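Local atomic coordinates of lipase (Penicillium expansum, PDB entry 3G7N), a protein that hydrolyses triacylglycerols and other acylglycerol lipids, tributyrin among them, to release free fatty acids, acting as a secreted alkaline lipase with an alpha/beta-hydrolase fold. Residues R13-Y22 / K55-S65; F180-P191 / H203-G212. All blocks are in the same frame, centred on the assembly; numbering follows the deposited sequence.

Contact 1: residues R13-Y22 / K55-S65. With SO4 (sulfate ion), chain E.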
loop_
_atom_site.group_PDB
_atom_site.type_symbol
_atom_site.label_atom_id
_atom_site.label_comp_id
_atom_site.label_asym_id
_atom_site.label_seq_id
_atom_site.Cartn_x
_atom_site.Cartn_y
_atom_site.Cartn_z
ATOM N N ARG A 13 -7.622 -10.508 1.912
ATOM C CA ARG A 13 -6.935 -10.388 3.197
ATOM C C ARG A 13 -6.304 -9.002 3.363
ATOM O O ARG A 13 -6.417 -8.401 4.413
ATOM C CB ARG A 13 -5.890 -11.493 3.385
ATOM C CG ARG A 13 -5.043 -11.297 4.639
ATOM C CD ARG A 13 -4.067 -12.460 4.853
ATOM N NE ARG A 13 -3.122 -12.208 5.938
ATOM C CZ ARG A 13 -1.955 -11.592 5.790
ATOM N NH1 ARG A 13 -1.576 -11.120 4.614
ATOM N NH2 ARG A 13 -1.170 -11.436 6.852
ATOM N N ALA A 14 -5.640 -8.526 2.321
ATOM C CA ALA A 14 -5.022 -7.213 2.372
ATOM C C ALA A 14 -6.072 -6.140 2.684
ATOM O O ALA A 14 -5.802 -5.199 3.423
ATOM C CB ALA A 14 -4.323 -6.913 1.068
ATOM N N ALA A 15 -7.253 -6.272 2.092
ATOM C CA ALA A 15 -8.323 -5.308 2.324
ATOM C C ALA A 15 -8.860 -5.380 3.733
ATOM O O ALA A 15 -9.156 -4.355 4.337
ATOM C CB ALA A 15 -9.426 -5.499 1.302
ATOM N N LYS A 16 -8.945 -6.602 4.287
ATOM C CA LYS A 16 -9.325 -6.745 5.693
ATOM C C LYS A 16 -8.325 -6.091 6.651
ATOM O O LYS A 16 -8.703 -5.402 7.577
ATOM C CB LYS A 16 -9.560 -8.213 6.073
ATOM C CG LYS A 16 -10.798 -8.806 5.392
ATOM C CD LYS A 16 -10.781 -10.352 5.390
ATOM C CE LYS A 16 -10.934 -10.936 6.762
ATOM N NZ LYS A 16 -11.021 -12.426 6.649
ATOM N N LEU A 17 -7.033 -6.311 6.410
ATOM C CA LEU A 17 -6.000 -5.685 7.221
ATOM C C LEU A 17 -6.048 -4.168 7.103
ATOM O O LEU A 17 -5.883 -3.449 8.090
ATOM C CB LEU A 17 -4.617 -6.188 6.806
ATOM C CG LEU A 17 -4.343 -7.675 7.068
ATOM C CD1 LEU A 17 -2.994 -8.057 6.512
ATOM C CD2 LEU A 17 -4.416 -8.014 8.549
ATOM N N SER A 18 -6.248 -3.692 5.879
ATOM C CA SER A 18 -6.350 -2.252 5.662
ATOM C C SER A 18 -7.547 -1.655 6.410
ATOM O O SER A 18 -7.447 -0.586 6.988
ATOM C CB SER A 18 -6.481 -1.957 4.180
ATOM O OG SER A 18 -5.322 -2.317 3.443
ATOM N N SER A 19 -8.674 -2.374 6.401
ATOM C CA SER A 19 -9.864 -1.957 7.166
ATOM C C SER A 19 -9.594 -1.921 8.674
ATOM O O SER A 19 -9.939 -0.958 9.372
ATOM C CB SER A 19 -11.026 -2.912 6.850
ATOM O OG SER A 19 -12.235 -2.528 7.515
ATOM N N ALA A 20 -8.859 -2.932 9.152
ATOM C CA ALA A 20 -8.468 -2.992 10.570
ATOM C C ALA A 20 -7.670 -1.759 10.979
ATOM O O ALA A 20 -7.746 -1.319 12.130
ATOM C CB ALA A 20 -7.674 -4.276 10.864
ATOM N N ALA A 21 -6.818 -1.269 10.079
ATOM C CA ALA A 21 -6.037 -0.088 10.380
ATOM C C ALA A 21 -6.939 1.136 10.596
ATOM O O ALA A 21 -6.671 1.960 11.470
ATOM C CB ALA A 21 -5.049 0.182 9.287
ATOM N N TYR A 22 -8.010 1.238 9.813
ATOM C CA TYR A 22 -8.996 2.312 10.032
ATOM C C TYR A 22 -9.762 2.101 11.342
ATOM O O TYR A 22 -9.992 3.051 12.084
ATOM C CB TYR A 22 -9.994 2.377 8.878
ATOM C CG TYR A 22 -9.446 2.931 7.587
ATOM C CD1 TYR A 22 -9.203 4.299 7.446
ATOM C CD2 TYR A 22 -9.273 2.110 6.474
ATOM C CE1 TYR A 22 -8.760 4.823 6.231
ATOM C CE2 TYR A 22 -8.871 2.632 5.259
ATOM C CZ TYR A 22 -8.644 3.989 5.141
ATOM O OH TYR A 22 -8.264 4.490 3.930
ATOM N N LYS A 55 1.011 -16.786 8.631
ATOM C CA LYS A 55 1.610 -16.529 7.324
ATOM C C LYS A 55 3.139 -16.538 7.331
ATOM O O LYS A 55 3.770 -16.451 6.293
ATOM C CB LYS A 55 1.104 -15.195 6.763
ATOM C CG LYS A 55 -0.400 -15.144 6.528
ATOM C CD LYS A 55 -0.853 -16.125 5.438
ATOM C CE LYS A 55 -2.252 -15.781 4.960
ATOM N NZ LYS A 55 -2.741 -16.803 3.995
ATOM N N LYS A 56 3.709 -16.551 8.536
ATOM C CA LYS A 56 5.144 -16.363 8.723
ATOM C C LYS A 56 5.618 -15.080 8.062
ATOM O O LYS A 56 6.568 -15.045 7.284
ATOM C CB LYS A 56 5.938 -17.581 8.223
ATOM C CG LYS A 56 5.631 -18.860 9.010
ATOM C CD LYS A 56 6.543 -20.009 8.566
ATOM C CE LYS A 56 6.511 -21.177 9.548
ATOM N NZ LYS A 56 5.132 -21.697 9.757
ATOM N N THR A 57 4.919 -14.004 8.424
ATOM C CA THR A 57 5.278 -12.677 7.921
ATOM C C THR A 57 5.440 -11.677 9.038
ATOM O O THR A 57 4.883 -11.829 10.133
ATOM C CB THR A 57 4.246 -12.103 6.946
ATOM O OG1 THR A 57 2.989 -11.992 7.621
ATOM C CG2 THR A 57 4.146 -12.940 5.676
ATOM N N ILE A 58 6.228 -10.657 8.731
ATOM C CA ILE A 58 6.302 -9.430 9.511
ATOM C C ILE A 58 5.671 -8.343 8.656
ATOM O O ILE A 58 6.018 -8.203 7.479
ATOM C CB ILE A 58 7.776 -9.096 9.811
ATOM C CG1 ILE A 58 8.343 -10.166 10.747
ATOM C CG2 ILE A 58 7.938 -7.685 10.385
ATOM C CD1 ILE A 58 9.856 -10.258 10.745
ATOM N N ALA A 59 4.653 -7.681 9.222
ATOM C CA ALA A 59 3.715 -6.851 8.450
ATOM C C ALA A 59 3.781 -5.403 8.905
ATOM O O ALA A 59 3.828 -5.102 10.100
ATOM C CB ALA A 59 2.306 -7.369 8.642
ATOM N N VAL A 60 3.732 -4.521 7.916
ATOM C CA VAL A 60 3.561 -3.077 8.110
ATOM C C VAL A 60 2.241 -2.657 7.472
ATOM O O VAL A 60 2.070 -2.777 6.247
ATOM C CB VAL A 60 4.711 -2.296 7.444
ATOM C CG1 VAL A 60 4.509 -0.799 7.620
ATOM C CG2 VAL A 60 6.090 -2.741 8.002
ATOM N N ILE A 61 1.299 -2.211 8.295
ATOM C CA ILE A 61 -0.063 -1.935 7.824
ATOM C C ILE A 61 -0.329 -0.452 8.048
ATOM O O ILE A 61 -0.287 0.024 9.186
ATOM C CB ILE A 61 -1.103 -2.748 8.603
ATOM C CG1 ILE A 61 -0.783 -4.248 8.586
ATOM C CG2 ILE A 61 -2.495 -2.516 8.019
ATOM C CD1 ILE A 61 -1.626 -5.065 9.566
ATOM N N MET A 62 -0.510 0.287 6.960
ATOM C CA MET A 62 -0.672 1.735 7.045
ATOM C C MET A 62 -2.125 2.134 6.883
ATOM O O MET A 62 -2.828 1.638 6.003
ATOM C CB MET A 62 0.153 2.424 5.971
ATOM C CG MET A 62 1.676 2.163 6.116
ATOM S SD MET A 62 2.358 2.463 7.781
ATOM C CE MET A 62 2.126 4.240 7.920
ATOM N N ARG A 63 -2.554 3.082 7.703
ATOM C CA ARG A 63 -3.914 3.621 7.588
ATOM C C ARG A 63 -3.959 4.684 6.512
ATOM O O ARG A 63 -3.056 5.529 6.436
ATOM C CB ARG A 63 -4.390 4.176 8.925
ATOM C CG ARG A 63 -5.896 4.438 8.953
ATOM C CD ARG A 63 -6.275 5.233 10.173
ATOM N NE ARG A 63 -5.852 6.616 10.021
ATOM C CZ ARG A 63 -5.772 7.485 11.017
ATOM N NH1 ARG A 63 -6.398 7.236 12.163
ATOM N NH2 ARG A 63 -5.260 8.681 10.794
ATOM N N GLY A 64 -5.103 4.787 5.827
ATOM C CA GLY A 64 -5.437 5.984 5.048
ATOM C C GLY A 64 -5.838 7.182 5.918
ATOM O O GLY A 64 -5.663 7.185 7.143
ATOM N N SER A 65 -6.242 8.272 5.262
ATOM C CA SER A 65 -6.682 9.481 5.976
ATOM C C SER A 65 -7.974 9.182 6.729
ATOM O O SER A 65 -8.781 8.386 6.281
ATOM C CB SER A 65 -6.902 10.631 5.003
ATOM O OG SER A 65 -5.962 10.612 3.942
HETATM S S SO4 E . -13.345 -13.171 9.085
HETATM O O1 SO4 E . -13.935 -11.890 9.466
HETATM O O2 SO4 E . -11.877 -13.149 9.021
HETATM O O3 SO4 E . -13.776 -14.225 10.009
HETATM O O4 SO4 E . -13.877 -13.542 7.769
HETATM O O HOH W 1 -5.475 1.260 5.302
HETATM O O HOH W 2 -8.852 7.220 3.608
#
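Tyr22 meets Arg63 and Gly64 because its CG lies anti to the carbonyl carbon (chi1 -73°), which brings the ring to Arg63, Gly64 and Ser65. Arg63 has its CG anti to the backbone N (chi1 -166°) and a bend at chi3. Its CG comes within 3.6 Å of Tyr22 CD1. Tyr22 OH reaches 3.4 Å from Gly64 CA, a spot where a CB on residue 64 would clash. Ser65 O sits at the ring edge, in its plane, and water 2 joins this carbonyl to Tyr22 OH. The hydroxyl also hydrogen-bonds His131 ND1, and the side chain lies beside the nucleophile Ser132. A phenylalanine in place of Tyr22 would probably leave water 2 and His131 without this partner. Arg63 NE bonds Gly64 O at 2.9 Å, and its NH2 pairs with Asp44.

In the middle, Ile61 CG2 touches Ala21 CB at 3.9 Å and Leu17 O at 3.5 Å. No direct hydrogen bond crosses the contact. Water 1 donates to both Ser18 O and Met62 O. At the far end the extended Arg13 and Lys55 pass in opposite senses, with Lys55 CG over one guanidinium face and Leu17 CD1 over the other. Salt bridges from Arg13 NH2 to Asp31 and Glu127 would partly offset the like charge of Lys55.

The helix packs across a strand of the central alpha/beta-hydrolase sheet at -59°, with axes 7.8 Å apart. Strand 57-62 runs between strands 125-131 and 45-52. Ala14 and Ser18 rest on Val129 of the former, Ile61 on Phe48 of the latter. Helix 97-120 packs against Ile58 and Val60.

Contact 2: residues F180-P191 / H203-G212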
loop_
_atom_site.group_PDB
_atom_site.type_symbol
_atom_site.label_atom_id
_atom_site.label_comp_id
_atom_site.label_asym_id
_atom_site.label_seq_id
_atom_site.Cartn_x
_atom_site.Cartn_y
_atom_site.Cartn_z
ATOM N N PHE A 180 5.421 -5.775 -5.725
ATOM C CA PHE A 180 4.484 -4.688 -5.414
ATOM C C PHE A 180 3.206 -4.841 -6.224
ATOM O O PHE A 180 3.244 -4.832 -7.476
ATOM C CB PHE A 180 5.133 -3.327 -5.666
ATOM C CG PHE A 180 4.214 -2.164 -5.385
ATOM C CD1 PHE A 180 3.733 -1.949 -4.107
ATOM C CD2 PHE A 180 3.865 -1.268 -6.385
ATOM C CE1 PHE A 180 2.795 -0.942 -3.861
ATOM C CE2 PHE A 180 3.017 -0.191 -6.113
ATOM C CZ PHE A 180 2.465 -0.043 -4.854
ATOM N N ASN A 181 2.086 -4.997 -5.522
ATOM C CA ASN A 181 0.785 -5.144 -6.156
ATOM C C ASN A 181 -0.056 -3.899 -5.891
ATOM O O ASN A 181 -0.076 -3.384 -4.771
ATOM C CB ASN A 181 0.050 -6.357 -5.587
ATOM C CG ASN A 181 0.781 -7.634 -5.833
ATOM O OD1 ASN A 181 1.337 -7.828 -6.923
ATOM N ND2 ASN A 181 0.977 -8.407 -4.764
ATOM N N ARG A 182 -0.784 -3.445 -6.914
ATOM C CA ARG A 182 -1.786 -2.369 -6.759
ATOM C C ARG A 182 -3.161 -2.962 -6.939
ATOM O O ARG A 182 -3.544 -3.289 -8.068
ATOM C CB ARG A 182 -1.538 -1.268 -7.793
ATOM C CG ARG A 182 -0.239 -0.562 -7.565
ATOM C CD ARG A 182 -0.108 0.680 -8.436
ATOM N NE ARG A 182 -0.005 0.331 -9.850
ATOM C CZ ARG A 182 -0.917 0.628 -10.782
ATOM N NH1 ARG A 182 -2.122 1.119 -10.461
ATOM N NH2 ARG A 182 -0.637 0.376 -12.056
ATOM N N GLY A 183 -3.890 -3.156 -5.849
ATOM C CA GLY A 183 -5.207 -3.783 -5.930
ATOM C C GLY A 183 -6.293 -2.726 -5.932
ATOM O O GLY A 183 -6.450 -2.003 -4.939
ATOM N N ASN A 184 -7.038 -2.636 -7.043
ATOM C CA ASN A 184 -7.999 -1.546 -7.255
ATOM C C ASN A 184 -9.430 -2.026 -7.431
ATOM O O ASN A 184 -9.694 -3.229 -7.627
ATOM C CB ASN A 184 -7.541 -0.689 -8.436
ATOM C CG ASN A 184 -6.306 0.084 -8.099
ATOM O OD1 ASN A 184 -6.069 0.388 -6.924
ATOM N ND2 ASN A 184 -5.494 0.402 -9.098
ATOM N N ASN A 185 -10.354 -1.086 -7.285
ATOM C CA ASN A 185 -11.772 -1.401 -7.257
ATOM C C ASN A 185 -12.543 -0.661 -8.350
ATOM O O ASN A 185 -12.221 0.484 -8.712
ATOM C CB ASN A 185 -12.341 -1.050 -5.885
ATOM C CG ASN A 185 -13.685 -1.705 -5.627
ATOM O OD1 ASN A 185 -13.808 -2.919 -5.768
ATOM N ND2 ASN A 185 -14.661 -0.931 -5.153
ATOM N N VAL A 186 -13.638 -1.283 -8.781
ATOM C CA VAL A 186 -14.576 -0.633 -9.675
ATOM C C VAL A 186 -15.099 0.659 -9.083
ATOM O O VAL A 186 -15.149 0.844 -7.873
ATOM C CB VAL A 186 -15.758 -1.542 -10.024
ATOM C CG1 VAL A 186 -15.298 -2.708 -10.893
ATOM C CG2 VAL A 186 -16.503 -1.982 -8.778
ATOM N N LEU A 187 -15.412 1.607 -9.974
ATOM C CA LEU A 187 -16.084 2.839 -9.576
ATOM C C LEU A 187 -15.230 3.725 -8.689
ATOM O O LEU A 187 -15.750 4.558 -7.955
ATOM C CB LEU A 187 -17.450 2.560 -8.924
ATOM C CG LEU A 187 -18.528 2.031 -9.871
ATOM C CD1 LEU A 187 -19.716 1.542 -9.061
ATOM C CD2 LEU A 187 -18.944 3.124 -10.858
ATOM N N ASP A 188 -13.913 3.545 -8.771
ATOM C CA ASP A 188 -12.984 4.327 -7.973
ATOM C C ASP A 188 -12.006 5.061 -8.885
ATOM O O ASP A 188 -11.214 4.442 -9.605
ATOM C CB ASP A 188 -12.212 3.440 -6.992
ATOM C CG ASP A 188 -11.231 4.231 -6.147
ATOM O OD1 ASP A 188 -11.311 5.483 -6.130
ATOM O OD2 ASP A 188 -10.441 3.590 -5.404
ATOM N N GLY A 189 -12.010 6.381 -8.802
ATOM C CA GLY A 189 -11.114 7.201 -9.612
ATOM C C GLY A 189 -9.786 7.557 -8.973
ATOM O O GLY A 189 -8.995 8.268 -9.590
ATOM N N VAL A 190 -9.525 7.154 -7.727
ATOM C CA VAL A 190 -8.294 7.597 -7.066
ATOM C C VAL A 190 -7.008 7.135 -7.773
ATOM O O VAL A 190 -6.091 7.939 -7.946
ATOM C CB VAL A 190 -8.326 7.233 -5.575
ATOM C CG1 VAL A 190 -6.951 7.514 -4.934
ATOM C CG2 VAL A 190 -9.394 8.082 -4.871
ATOM N N PRO A 191 -6.990 5.921 -8.347
ATOM C CA PRO A 191 -5.778 5.530 -9.078
ATOM C C PRO A 191 -5.548 6.313 -10.350
ATOM O O PRO A 191 -4.457 6.216 -10.931
ATOM C CB PRO A 191 -6.017 4.052 -9.397
ATOM C CG PRO A 191 -6.901 3.587 -8.274
ATOM C CD PRO A 191 -7.847 4.754 -8.040
ATOM N N HIS A 203 2.718 5.136 -11.924
ATOM C CA HIS A 203 2.581 3.931 -11.111
ATOM C C HIS A 203 3.722 2.956 -11.385
ATOM O O HIS A 203 4.321 2.968 -12.476
ATOM C CB HIS A 203 1.270 3.217 -11.432
ATOM C CG HIS A 203 0.060 3.884 -10.867
ATOM N ND1 HIS A 203 -0.192 3.941 -9.511
ATOM C CD2 HIS A 203 -1.031 4.393 -11.483
ATOM C CE1 HIS A 203 -1.391 4.462 -9.321
ATOM N NE2 HIS A 203 -1.927 4.731 -10.500
ATOM N N TYR A 204 3.923 2.030 -10.449
ATOM C CA TYR A 204 4.663 0.796 -10.743
ATOM C C TYR A 204 3.922 -0.383 -10.131
ATOM O O TYR A 204 2.916 -0.212 -9.438
ATOM C CB TYR A 204 6.117 0.887 -10.237
ATOM C CG TYR A 204 6.296 0.771 -8.723
ATOM C CD1 TYR A 204 6.845 -0.385 -8.168
ATOM C CD2 TYR A 204 6.066 1.850 -7.879
ATOM C CE1 TYR A 204 7.034 -0.498 -6.797
ATOM C CE2 TYR A 204 6.285 1.757 -6.512
ATOM C CZ TYR A 204 6.803 0.591 -5.990
ATOM O OH TYR A 204 7.014 0.441 -4.642
ATOM N N GLY A 205 4.399 -1.588 -10.404
ATOM C CA GLY A 205 3.866 -2.792 -9.791
ATOM C C GLY A 205 2.987 -3.565 -10.747
ATOM O O GLY A 205 3.028 -3.353 -11.971
ATOM N N THR A 206 2.220 -4.489 -10.205
ATOM C CA THR A 206 1.228 -5.235 -10.973
ATOM C C THR A 206 -0.156 -4.836 -10.469
ATOM O O THR A 206 -0.429 -4.926 -9.275
ATOM C CB THR A 206 1.401 -6.753 -10.777
ATOM O OG1 THR A 206 2.713 -7.134 -11.212
ATOM C CG2 THR A 206 0.364 -7.531 -11.562
ATOM N N GLU A 207 -0.996 -4.340 -11.370
ATOM C CA GLU A 207 -2.335 -3.944 -10.982
ATOM C C GLU A 207 -3.273 -5.123 -11.048
ATOM O O GLU A 207 -3.222 -5.905 -12.002
ATOM C CB GLU A 207 -2.862 -2.799 -11.865
ATOM C CG GLU A 207 -4.196 -2.226 -11.342
ATOM C CD GLU A 207 -4.810 -1.107 -12.178
ATOM O OE1 GLU A 207 -4.250 -0.730 -13.228
ATOM O OE2 GLU A 207 -5.883 -0.627 -11.771
ATOM N N TYR A 208 -4.121 -5.260 -10.039
ATOM C CA TYR A 208 -5.231 -6.203 -10.044
ATOM C C TYR A 208 -6.504 -5.399 -9.842
ATOM O O TYR A 208 -6.461 -4.287 -9.306
ATOM C CB TYR A 208 -5.111 -7.208 -8.892
ATOM C CG TYR A 208 -3.921 -8.145 -8.999
ATOM C CD1 TYR A 208 -4.040 -9.375 -9.649
ATOM C CD2 TYR A 208 -2.658 -7.755 -8.560
ATOM C CE1 TYR A 208 -2.930 -10.198 -9.849
ATOM C CE2 TYR A 208 -1.552 -8.598 -8.684
ATOM C CZ TYR A 208 -1.687 -9.786 -9.396
ATOM O OH TYR A 208 -0.587 -10.604 -9.575
ATOM N N TYR A 209 -7.640 -5.944 -10.269
ATOM C CA TYR A 209 -8.862 -5.165 -10.321
ATOM C C TYR A 209 -10.039 -6.101 -10.103
ATOM O O TYR A 209 -10.009 -7.250 -10.557
ATOM C CB TYR A 209 -8.950 -4.473 -11.686
ATOM C CG TYR A 209 -9.966 -3.361 -11.774
ATOM C CD1 TYR A 209 -9.692 -2.092 -11.275
ATOM C CD2 TYR A 209 -11.121 -3.530 -12.510
ATOM C CE1 TYR A 209 -10.581 -1.062 -11.408
ATOM C CE2 TYR A 209 -11.978 -2.448 -12.759
ATOM C CZ TYR A 209 -11.688 -1.218 -12.181
ATOM O OH TYR A 209 -12.520 -0.137 -12.406
ATOM N N SER A 210 -11.054 -5.662 -9.378
ATOM C CA SER A 210 -12.238 -6.496 -9.207
ATOM C C SER A 210 -13.452 -5.631 -8.993
ATOM O O SER A 210 -13.333 -4.424 -8.723
ATOM C CB SER A 210 -12.077 -7.499 -8.044
ATOM O OG SER A 210 -12.505 -6.943 -6.807
ATOM N N SER A 211 -14.616 -6.275 -9.010
ATOM C CA SER A 211 -15.841 -5.653 -8.541
ATOM C C SER A 211 -16.306 -6.302 -7.244
ATOM O O SER A 211 -17.475 -6.173 -6.867
ATOM C CB SER A 211 -16.942 -5.742 -9.611
ATOM O OG SER A 211 -17.188 -7.085 -9.976
ATOM N N GLY A 212 -15.367 -6.871 -6.488
ATOM C CA GLY A 212 -15.655 -7.279 -5.116
ATOM C C GLY A 212 -15.763 -8.781 -4.932
ATOM O O GLY A 212 -16.026 -9.258 -3.838
HETATM O O HOH W 3 4.642 -6.591 -9.295
HETATM O O HOH W 4 1.789 -10.074 -8.364
HETATM O O HOH W 5 -3.669 2.447 -12.810
HETATM O O HOH W 6 -11.557 -4.559 -5.783
#
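Arg182 lies against Thr206, Tyr204 and His203, gripped by segment 203-212 along almost its whole length. Its CB lies 4.1 Å from Thr206 O, and CG and CD then pass Tyr204 O. The bend at chi3 (-67°) turns the tip over His203. NE gives a weak bond to Tyr204 O, at the guanidinium edge. CZ sits 3.4 Å from His203 CG. The group lies flat on the imidazole, planes 7° apart, while Glu207 CB covers its opposite face. NH1 binds water 5 and makes a long salt bridge with Glu207 OE1. NH2 bonds Gln223. This sandwich holds the guanidinium flat.

His203 NE2 donates to Pro191 O at 3.0 Å, on a lone pair. That bond ties the 3-10 segment 190-191, which follows the Asp188 turn, to the start of 203-212. Asn184 ND2 meets Glu207 OE2 at 2.9 Å from above the carboxylate plane; Ser229 also binds this oxygen. Phe180 and Tyr204 form an offset stack, centroids 4.3 Å apart.

The backbones pair in parallel, with Arg182 N and O bonded to Thr206 O and Tyr208 N. Past the strand, Asp188 OD1 accepts from Val190 N in an Asx turn, and OD2 bonds His241, its charge-relay partner. Strand 179-185 lies between 154-159 and 206-210, and strand 218-219 adds on beyond the latter. Helix 133-148 covers Phe180 and Tyr204.

In the fold
After the short strand 2-3, the chain forms helix 8-23. It then builds strands 28-29, 32-40 and 45-52 before strand 57-62 returns to pack against the helix, and contact 1 closes that excursion. Strands 125-131 and 154-159 and helices 97-120 and 133-148 follow. Contact 2 then closes a loop, with 11 residues between its segments, that joins two parallel neighbouring strands. The contacts are in series and neither nests in nor touches the other. The centres of contacts 1 and 2 lie about 16 Å apart. Both reach the same mixed sheet, with strands 125-131 and 154-159 between them. The triad draws on both regions: Tyr22 of contact 1 is near Ser132, and contact 2 holds Asp188.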